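Local coordinates for protein transaminase (PDB 5G0A) that probably transfers amino groups between amines and ketones or aldehydes with S selectivity, using pyridoxal-5'-phosphate as its cofactor, at residues L371-H375 with M458-D462; S360-R365 with D382-W388; R138-R144 with Q230-T236. One frame throughout, in Å; residues are numbered along the deposited sequence.

Contact 1. Residues L371-H375 with M458-D462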
loop_
_atom_site.group_PDB
_atom_site.type_symbol
_atom_site.label_atom_id
_atom_site.label_comp_id
_atom_site.label_asym_id
_atom_site.label_seq_id
_atom_site.Cartn_x
_atom_site.Cartn_y
_atom_site.Cartn_z
ATOM N N LEU B 371 -38.402 16.729 -27.262
ATOM C CA LEU B 371 -38.070 15.318 -27.457
ATOM C C LEU B 371 -38.637 14.416 -26.365
ATOM O O LEU B 371 -39.104 13.313 -26.652
ATOM C CB LEU B 371 -36.548 15.110 -27.574
ATOM C CG LEU B 371 -35.935 15.469 -28.931
ATOM C CD1 LEU B 371 -34.416 15.311 -28.915
ATOM C CD2 LEU B 371 -36.548 14.617 -30.032
ATOM N N GLN B 372 -38.594 14.879 -25.120
ATOM C CA GLN B 372 -39.121 14.083 -24.006
ATOM C C GLN B 372 -40.643 13.897 -24.096
ATOM O O GLN B 372 -41.163 12.835 -23.760
ATOM C CB GLN B 372 -38.739 14.694 -22.656
ATOM C CG GLN B 372 -39.150 13.812 -21.478
ATOM C CD GLN B 372 -38.674 14.316 -20.134
ATOM O OE1 GLN B 372 -38.197 15.445 -20.003
ATOM N NE2 GLN B 372 -38.800 13.473 -19.119
ATOM N N GLU B 373 -41.339 14.928 -24.560
ATOM C CA GLU B 373 -42.799 14.873 -24.708
ATOM C C GLU B 373 -43.204 13.914 -25.831
ATOM O O GLU B 373 -44.321 13.399 -25.843
ATOM C CB GLU B 373 -43.363 16.280 -24.940
ATOM C CG GLU B 373 -43.408 17.130 -23.672
ATOM C CD GLU B 373 -43.321 18.630 -23.923
ATOM O OE1 GLU B 373 -43.083 19.050 -25.073
ATOM O OE2 GLU B 373 -43.487 19.402 -22.952
ATOM N N LYS B 374 -42.272 13.665 -26.752
ATOM C CA LYS B 374 -42.506 12.802 -27.909
ATOM C C LYS B 374 -41.877 11.406 -27.755
ATOM O O LYS B 374 -42.272 10.465 -28.457
ATOM C CB LYS B 374 -42.030 13.516 -29.191
ATOM C CG LYS B 374 -41.547 12.622 -30.327
ATOM C CD LYS B 374 -41.749 13.261 -31.696
ATOM C CE LYS B 374 -40.812 14.431 -31.948
ATOM N NZ LYS B 374 -41.020 15.023 -33.299
ATOM N N HIS B 375 -40.923 11.272 -26.828
ATOM C CA HIS B 375 -40.180 10.025 -26.644
ATOM C C HIS B 375 -40.141 9.544 -25.202
ATOM O O HIS B 375 -39.412 10.097 -24.379
ATOM C CB HIS B 375 -38.734 10.180 -27.133
ATOM C CG HIS B 375 -38.609 10.347 -28.610
ATOM N ND1 HIS B 375 -38.823 9.310 -29.491
ATOM C CD2 HIS B 375 -38.273 11.420 -29.361
ATOM C CE1 HIS B 375 -38.630 9.741 -30.725
ATOM N NE2 HIS B 375 -38.300 11.019 -30.673
ATOM N N MET B 458 -30.374 17.362 -32.848
ATOM C CA MET B 458 -31.604 16.935 -32.161
ATOM C C MET B 458 -32.526 16.132 -33.088
ATOM O O MET B 458 -33.173 15.173 -32.664
ATOM C CB MET B 458 -32.328 18.132 -31.560
ATOM C CG MET B 458 -31.605 18.792 -30.393
ATOM S SD MET B 458 -31.413 17.746 -28.940
ATOM C CE MET B 458 -29.668 17.316 -29.009
ATOM N N ASP B 459 -32.562 16.523 -34.356
ATOM C CA ASP B 459 -33.207 15.722 -35.398
ATOM C C ASP B 459 -32.669 14.297 -35.474
ATOM O O ASP B 459 -33.445 13.339 -35.524
ATOM C CB ASP B 459 -33.072 16.405 -36.761
ATOM C CG ASP B 459 -34.288 17.228 -37.122
ATOM O OD1 ASP B 459 -35.357 16.626 -37.367
ATOM O OD2 ASP B 459 -34.176 18.472 -37.179
ATOM N N ALA B 460 -31.342 14.150 -35.478
ATOM C CA ALA B 460 -30.725 12.832 -35.567
ATOM C C ALA B 460 -31.059 11.988 -34.352
ATOM O O ALA B 460 -31.231 10.782 -34.471
ATOM C CB ALA B 460 -29.212 12.948 -35.737
ATOM N N LEU B 461 -31.142 12.637 -33.191
ATOM C CA LEU B 461 -31.527 11.986 -31.948
ATOM C C LEU B 461 -32.999 11.538 -32.023
ATOM O O LEU B 461 -33.334 10.441 -31.586
ATOM C CB LEU B 461 -31.307 12.936 -30.764
ATOM C CG LEU B 461 -31.654 12.445 -29.355
ATOM C CD1 LEU B 461 -31.045 11.075 -29.096
ATOM C CD2 LEU B 461 -31.198 13.460 -28.314
ATOM N N ASP B 462 -33.848 12.400 -32.583
ATOM C CA ASP B 462 -35.280 12.121 -32.786
ATOM C C ASP B 462 -35.399 10.804 -33.565
ATOM O O ASP B 462 -35.990 9.838 -33.081
ATOM C CB ASP B 462 -35.915 13.295 -33.548
ATOM C CG ASP B 462 -37.456 13.346 -33.451
ATOM O OD1 ASP B 462 -38.086 12.521 -32.754
ATOM O OD2 ASP B 462 -38.026 14.257 -34.083
#
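Asp462 and His375 form a His-carboxylate hydrogen bond that ties together two helices of the small, C-terminal domain of this fold-type I aminotransferase. His375 lies at the C-terminal end region of helix 353-374, and Asp462 sits within helix 451-468. The bond from His375 NE2 to Asp462 OD1 is short, 2.6 Å, and close to straight at 169°. The oxygen lies in the imidazole plane and is met nearly head-on, along its own C-O bond, with ring and carboxylate planes 88° apart. On its other nitrogen, ND1, the ring is bonded to Glu469 OE2; a carboxylate at each side would tend to favour the doubly protonated, cationic imidazole.

The second oxygen of Asp462 takes a salt bridge. Lys374 bends at its third torsion, chi3 71°, which brings Lys374 NZ to the syn side of Asp462 OD2, 3.2 Å away. On the way Lys374 CE passes 3.4 Å from Asp462 OD1, and its CG lies over one face of the His375 ring, toward the rim.

Leu371 supplies the apolar half, pointing its two methyls at different neighbours. Leu371 CD2 packs against Asp462 CG at 3.8 Å. The other branch turns to the neighbouring apolar side chains, where Leu371 CD1 lies 3.8 Å from Leu461 CD2 and 3.9 Å from Met458 SD.

Contact 2. Residues S360-R365 with D382-W388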
loop_
_atom_site.group_PDB
_atom_site.type_symbol
_atom_site.label_atom_id
_atom_site.label_comp_id
_atom_site.label_asym_id
_atom_site.label_seq_id
_atom_site.Cartn_x
_atom_site.Cartn_y
_atom_site.Cartn_z
ATOM N N SER B 360 -27.287 28.959 -25.545
ATOM C CA SER B 360 -27.499 27.730 -26.307
ATOM C C SER B 360 -27.963 26.543 -25.452
ATOM O O SER B 360 -28.678 25.676 -25.924
ATOM C CB SER B 360 -26.252 27.389 -27.130
ATOM O OG SER B 360 -26.013 28.410 -28.094
ATOM N N GLY B 361 -27.550 26.513 -24.189
ATOM C CA GLY B 361 -28.036 25.507 -23.245
ATOM C C GLY B 361 -29.539 25.651 -23.027
ATOM O O GLY B 361 -30.255 24.655 -23.035
ATOM N N GLU B 362 -29.994 26.889 -22.827
ATOM C CA GLU B 362 -31.432 27.182 -22.684
ATOM C C GLU B 362 -32.167 26.726 -23.940
ATOM O O GLU B 362 -33.246 26.133 -23.862
ATOM C CB GLU B 362 -31.656 28.670 -22.403
ATOM C CG GLU B 362 -31.221 29.086 -21.003
ATOM C CD GLU B 362 -31.083 30.583 -20.818
ATOM O OE1 GLU B 362 -31.619 31.361 -21.639
ATOM O OE2 GLU B 362 -30.429 30.984 -19.833
ATOM N N TYR B 363 -31.560 26.962 -25.103
ATOM C CA TYR B 363 -32.127 26.465 -26.356
ATOM C C TYR B 363 -32.197 24.937 -26.398
ATOM O O TYR B 363 -33.244 24.357 -26.707
ATOM C CB TYR B 363 -31.363 27.009 -27.565
ATOM C CG TYR B 363 -32.016 26.647 -28.882
ATOM C CD1 TYR B 363 -33.203 27.269 -29.287
ATOM C CD2 TYR B 363 -31.463 25.669 -29.715
ATOM C CE1 TYR B 363 -33.814 26.935 -30.487
ATOM C CE2 TYR B 363 -32.065 25.329 -30.920
ATOM C CZ TYR B 363 -33.243 25.971 -31.301
ATOM O OH TYR B 363 -33.846 25.649 -32.500
ATOM N N ILE B 364 -31.079 24.280 -26.067
ATOM C CA ILE B 364 -31.029 22.823 -26.004
ATOM C C ILE B 364 -32.058 22.282 -25.000
ATOM O O ILE B 364 -32.671 21.249 -25.241
ATOM C CB ILE B 364 -29.598 22.314 -25.645
ATOM C CG1 ILE B 364 -28.663 22.430 -26.858
ATOM C CG2 ILE B 364 -29.628 20.877 -25.139
ATOM C CD1 ILE B 364 -27.182 22.497 -26.501
ATOM N N ARG B 365 -32.207 22.965 -23.871
ATOM C CA ARG B 365 -33.221 22.620 -22.868
ATOM C C ARG B 365 -34.619 22.560 -23.516
ATOM O O ARG B 365 -35.330 21.572 -23.361
ATOM C CB ARG B 365 -33.160 23.617 -21.692
ATOM C CG ARG B 365 -34.410 23.718 -20.826
ATOM C CD ARG B 365 -34.482 22.622 -19.790
ATOM N NE ARG B 365 -33.400 22.703 -18.813
ATOM C CZ ARG B 365 -33.285 21.909 -17.756
ATOM N NH1 ARG B 365 -34.197 20.974 -17.525
ATOM N NH2 ARG B 365 -32.258 22.054 -16.928
ATOM N N ASP B 382 -30.954 16.613 -17.823
ATOM C CA ASP B 382 -30.477 17.650 -16.954
ATOM C C ASP B 382 -29.154 18.145 -17.533
ATOM O O ASP B 382 -28.518 17.451 -18.329
ATOM C CB ASP B 382 -30.283 17.072 -15.550
ATOM C CG ASP B 382 -30.292 18.129 -14.466
ATOM O OD1 ASP B 382 -30.542 19.315 -14.766
ATOM O OD2 ASP B 382 -30.043 17.758 -13.298
ATOM N N GLY B 383 -28.745 19.333 -17.127
ATOM C CA GLY B 383 -27.535 19.934 -17.691
ATOM C C GLY B 383 -27.563 21.430 -17.667
ATOM O O GLY B 383 -28.343 22.032 -16.930
ATOM N N TYR B 384 -26.671 22.024 -18.464
ATOM C CA TYR B 384 -26.452 23.456 -18.558
ATOM C C TYR B 384 -25.392 23.708 -19.631
ATOM O O TYR B 384 -24.609 22.810 -19.949
ATOM C CB TYR B 384 -26.056 24.095 -17.210
ATOM C CG TYR B 384 -25.197 23.267 -16.250
ATOM C CD1 TYR B 384 -24.358 22.250 -16.704
ATOM C CD2 TYR B 384 -25.208 23.551 -14.881
ATOM C CE1 TYR B 384 -23.576 21.514 -15.812
ATOM C CE2 TYR B 384 -24.421 22.833 -13.991
ATOM C CZ TYR B 384 -23.602 21.827 -14.465
ATOM O OH TYR B 384 -22.825 21.106 -13.579
ATOM N N GLY B 385 -25.385 24.908 -20.207
ATOM C CA GLY B 385 -24.388 25.254 -21.238
ATOM C C GLY B 385 -24.341 24.215 -22.334
ATOM O O GLY B 385 -25.374 23.873 -22.917
ATOM N N LEU B 386 -23.138 23.707 -22.629
ATOM C CA LEU B 386 -22.985 22.619 -23.588
ATOM C C LEU B 386 -22.577 21.291 -22.915
ATOM O O LEU B 386 -21.650 20.600 -23.362
ATOM C CB LEU B 386 -21.958 23.007 -24.669
ATOM C CG LEU B 386 -22.430 23.894 -25.843
ATOM C CD1 LEU B 386 -23.521 23.220 -26.662
ATOM C CD2 LEU B 386 -22.865 25.280 -25.365
ATOM N N LEU B 387 -23.283 20.925 -21.847
ATOM C CA LEU B 387 -23.051 19.649 -21.182
ATOM C C LEU B 387 -24.398 19.100 -20.700
ATOM O O LEU B 387 -24.987 19.624 -19.747
ATOM C CB LEU B 387 -22.081 19.825 -20.002
ATOM C CG LEU B 387 -21.628 18.535 -19.276
ATOM C CD1 LEU B 387 -20.855 17.593 -20.199
ATOM C CD2 LEU B 387 -20.801 18.892 -18.056
ATOM N N TRP B 388 -24.881 18.063 -21.369
ATOM C CA TRP B 388 -26.224 17.545 -21.096
ATOM C C TRP B 388 -26.196 16.046 -20.846
ATOM O O TRP B 388 -25.482 15.302 -21.523
ATOM C CB TRP B 388 -27.216 17.962 -22.218
ATOM C CG TRP B 388 -27.430 19.456 -22.192
ATOM C CD1 TRP B 388 -26.678 20.406 -22.814
ATOM C CD2 TRP B 388 -28.432 20.161 -21.454
ATOM N NE1 TRP B 388 -27.143 21.659 -22.500
ATOM C CE2 TRP B 388 -28.226 21.533 -21.673
ATOM C CE3 TRP B 388 -29.496 19.761 -20.637
ATOM C CZ2 TRP B 388 -29.038 22.510 -21.101
ATOM C CZ3 TRP B 388 -30.291 20.727 -20.063
ATOM C CH2 TRP B 388 -30.065 22.080 -20.299
HETATM O O HOH W 1 -30.034 24.201 -17.392
#
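With CG2 of Ile364 trans to the backbone nitrogen and the Trp388 indole swung to chi1 -67°, anti to its own carbonyl carbon, the methyl lands squarely over the five-membered ring. This CH-pi contact puts Ile364 CG2 3.6 Å from the ring centroid; backbone atoms of Gly383 and Tyr384 lie over the opposite face, toward its rim. Trp388 NE1 is spent on the turn between the strands, bonding to Gly385 O at 2.9 Å from above the carbonyl plane, which fixes the indole's rotation.

Helix 353-374 lies close against this hairpin at Gly361, whose CA is 3.1 Å from Gly385 O. A CB here would collide with Gly385 N, so the approach depends on glycine. Beside it, Ile364 CD1 meets Leu386 CD1 at 3.7 Å.

Arg365 folds back through two bent torsions, chi2 82° and chi3 64°, presenting one guanidinium face to the rim of the indole at Trp388 CZ3, the two planes almost perpendicular. Arg365 NH2 makes a long salt bridge of 3.9 Å to Asp382 OD1. It also donates to a water that in turn donates a hydrogen bond to Gly383 O. Direct helix-to-hairpin adhesion is therefore chiefly apolar and aromatic, with charge and water confined to the Arg365 end.

Contact 3. Residues R138-R144 with Q230-T236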
loop_
_atom_site.group_PDB
_atom_site.type_symbol
_atom_site.label_atom_id
_atom_site.label_comp_id
_atom_site.label_asym_id
_atom_site.label_seq_id
_atom_site.Cartn_x
_atom_site.Cartn_y
_atom_site.Cartn_z
ATOM N N ARG B 138 -1.090 15.420 5.346
ATOM C CA ARG B 138 -2.018 14.305 5.605
ATOM C C ARG B 138 -2.143 13.441 4.353
ATOM O O ARG B 138 -2.081 13.977 3.240
ATOM C CB ARG B 138 -3.425 14.806 5.945
ATOM C CG ARG B 138 -3.513 15.688 7.187
ATOM C CD ARG B 138 -4.942 16.173 7.301
ATOM N NE ARG B 138 -5.026 17.265 8.276
ATOM C CZ ARG B 138 -6.070 18.096 8.345
ATOM N NH1 ARG B 138 -7.082 17.958 7.493
ATOM N NH2 ARG B 138 -6.071 19.084 9.256
ATOM N N PRO B 139 -2.359 12.124 4.527
ATOM C CA PRO B 139 -2.330 11.208 3.364
ATOM C C PRO B 139 -3.648 10.946 2.639
ATOM O O PRO B 139 -3.635 10.712 1.433
ATOM C CB PRO B 139 -1.858 9.882 3.983
ATOM C CG PRO B 139 -2.394 9.930 5.394
ATOM C CD PRO B 139 -2.207 11.386 5.806
ATOM N N LEU B 140 -4.771 10.894 3.345
ATOM C CA LEU B 140 -5.972 10.367 2.735
ATOM C C LEU B 140 -6.703 11.390 1.869
ATOM O O LEU B 140 -6.822 12.563 2.224
ATOM C CB LEU B 140 -6.922 9.812 3.795
ATOM C CG LEU B 140 -6.439 8.588 4.584
ATOM C CD1 LEU B 140 -7.546 8.136 5.521
ATOM C CD2 LEU B 140 -6.071 7.443 3.640
ATOM N N VAL B 141 -7.174 10.931 0.715
ATOM C CA VAL B 141 -8.044 11.774 -0.103
ATOM C C VAL B 141 -9.354 11.008 -0.311
ATOM O O VAL B 141 -9.361 9.778 -0.549
ATOM C CB VAL B 141 -7.393 12.137 -1.471
ATOM C CG1 VAL B 141 -8.417 12.844 -2.368
ATOM C CG2 VAL B 141 -6.135 13.010 -1.270
ATOM N N VAL B 142 -10.460 11.731 -0.212
ATOM C CA VAL B 142 -11.797 11.166 -0.378
ATOM C C VAL B 142 -12.303 11.523 -1.766
ATOM O O VAL B 142 -12.337 12.713 -2.143
ATOM C CB VAL B 142 -12.764 11.751 0.679
ATOM C CG1 VAL B 142 -14.170 11.198 0.474
ATOM C CG2 VAL B 142 -12.249 11.453 2.074
ATOM N N THR B 143 -12.688 10.483 -2.505
ATOM C CA THR B 143 -13.341 10.633 -3.801
ATOM C C THR B 143 -14.764 10.048 -3.728
ATOM O O THR B 143 -15.239 9.685 -2.633
ATOM C CB THR B 143 -12.506 9.925 -4.877
ATOM O OG1 THR B 143 -12.958 10.336 -6.175
ATOM C CG2 THR B 143 -12.599 8.377 -4.712
ATOM N N ARG B 144 -15.470 9.992 -4.857
ATOM C CA ARG B 144 -16.821 9.410 -4.878
ATOM C C ARG B 144 -16.928 8.290 -5.897
ATOM O O ARG B 144 -16.279 8.328 -6.939
ATOM C CB ARG B 144 -17.910 10.466 -5.183
ATOM C CG ARG B 144 -18.036 11.585 -4.138
ATOM C CD ARG B 144 -17.118 12.780 -4.434
ATOM N NE ARG B 144 -17.213 13.177 -5.849
ATOM C CZ ARG B 144 -18.225 13.862 -6.383
ATOM N NH1 ARG B 144 -19.251 14.269 -5.621
ATOM N NH2 ARG B 144 -18.228 14.135 -7.689
ATOM N N GLN B 230 -6.177 12.831 9.433
ATOM C CA GLN B 230 -5.349 12.259 8.370
ATOM C C GLN B 230 -5.976 12.360 6.985
ATOM O O GLN B 230 -5.488 11.740 6.046
ATOM C CB GLN B 230 -4.891 10.837 8.682
ATOM C CG GLN B 230 -5.968 9.781 8.596
ATOM C CD GLN B 230 -5.357 8.382 8.582
ATOM O OE1 GLN B 230 -4.138 8.223 8.407
ATOM N NE2 GLN B 230 -6.192 7.374 8.748
ATOM N N VAL B 231 -7.051 13.140 6.875
ATOM C CA VAL B 231 -7.726 13.354 5.590
ATOM C C VAL B 231 -7.312 14.735 5.036
ATOM O O VAL B 231 -7.675 15.764 5.578
ATOM C CB VAL B 231 -9.272 13.224 5.671
ATOM C CG1 VAL B 231 -9.919 13.529 4.315
ATOM C CG2 VAL B 231 -9.679 11.814 6.118
ATOM N N ALA B 232 -6.547 14.734 3.953
ATOM C CA ALA B 232 -6.137 15.979 3.278
ATOM C C ALA B 232 -7.274 16.743 2.611
ATOM O O ALA B 232 -7.317 17.962 2.703
ATOM C CB ALA B 232 -5.044 15.692 2.227
ATOM N N ALA B 233 -8.135 16.023 1.888
ATOM C CA ALA B 233 -9.041 16.622 0.912
ATOM C C ALA B 233 -10.157 15.675 0.512
ATOM O O ALA B 233 -10.027 14.442 0.593
ATOM C CB ALA B 233 -8.254 17.068 -0.337
ATOM N N VAL B 234 -11.256 16.274 0.066
ATOM C CA VAL B 234 -12.277 15.591 -0.693
ATOM C C VAL B 234 -12.140 16.148 -2.108
ATOM O O VAL B 234 -12.058 17.367 -2.289
ATOM C CB VAL B 234 -13.691 15.933 -0.160
ATOM C CG1 VAL B 234 -14.739 15.247 -1.024
ATOM C CG2 VAL B 234 -13.839 15.455 1.289
ATOM N N ILE B 235 -12.086 15.262 -3.092
ATOM C CA ILE B 235 -12.079 15.676 -4.501
ATOM C C ILE B 235 -13.422 15.354 -5.139
ATOM O O ILE B 235 -13.952 14.276 -4.931
ATOM C CB ILE B 235 -10.900 15.040 -5.284
ATOM C CG1 ILE B 235 -10.823 15.658 -6.690
ATOM C CG2 ILE B 235 -10.953 13.490 -5.290
ATOM C CD1 ILE B 235 -9.534 15.322 -7.419
ATOM N N THR B 236 -13.957 16.290 -5.934
ATOM C CA THR B 236 -15.271 16.136 -6.542
ATOM C C THR B 236 -15.240 16.556 -8.013
ATOM O O THR B 236 -14.258 17.133 -8.476
ATOM C CB THR B 236 -16.338 17.034 -5.859
ATOM O OG1 THR B 236 -15.966 18.412 -5.999
ATOM C CG2 THR B 236 -16.496 16.674 -4.365
#
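Gln230 and Leu140 meet through both backbone and side chain: Leu140 N donates to Gln230 O at 2.9 Å, while Leu140 CD1 rests 3.6 Å from Gln230 NE2. Gln230 stands with CG between its backbone nitrogen and carbonyl carbon (chi1 72°) and then runs out extended, placing its amide beside the leucine. That amide is hydrogen-bonded beyond the strands, NE2 to Tyr226 O and OE1 to Ser184 OG of the second subunit.

From here strands 140-144 and 231-236 run parallel, neighbours in the seven-stranded sheet of the large PLP-binding domain. A beta bulge interrupts them at once: Leu140 O takes Ala232 N at 2.8 Å, the register slips by one residue, and Ala233 N is buried without a partner. Val142 restores regular pairing, its N bonded to Ala233 O and its O to Ile235 N at 2.7 Å. Val142 CG2 packs 3.8 Å from Val231 CG1, on the face covered by Ile223 of helix 214-226.

Before the strand, Arg138 stretches its chain alongside Val231, and NH1 donates to Val231 O at 3.0 Å, in the guanidinium plane, as well as to Gly263 O. An alanine here would remove the guanidinium and is likely to leave both carbonyls without this shared donor.

How the contacts relate
Contact 3 closes first along the chain; contacts 1 and 2 follow and interlock, since residues 371-375 lie between the two segments of contact 2. They also share helix 353-374: contact 2 sets its middle against the 378-384/387-392 hairpin, and contact 1 fastens its end to helix 451-468, their centres about 15 Å apart. Ile454 of that helix also packs on Ile364 of contact 2. Contact 3 lies in the large domain's central sheet, centre to centre about 31 Å from contact 2 and about 41 Å from contact 1, which lies across the chain's centre. It combines a nearby cofactor, about 7 Å from the Ile235 side chain, with contacts to other subunits.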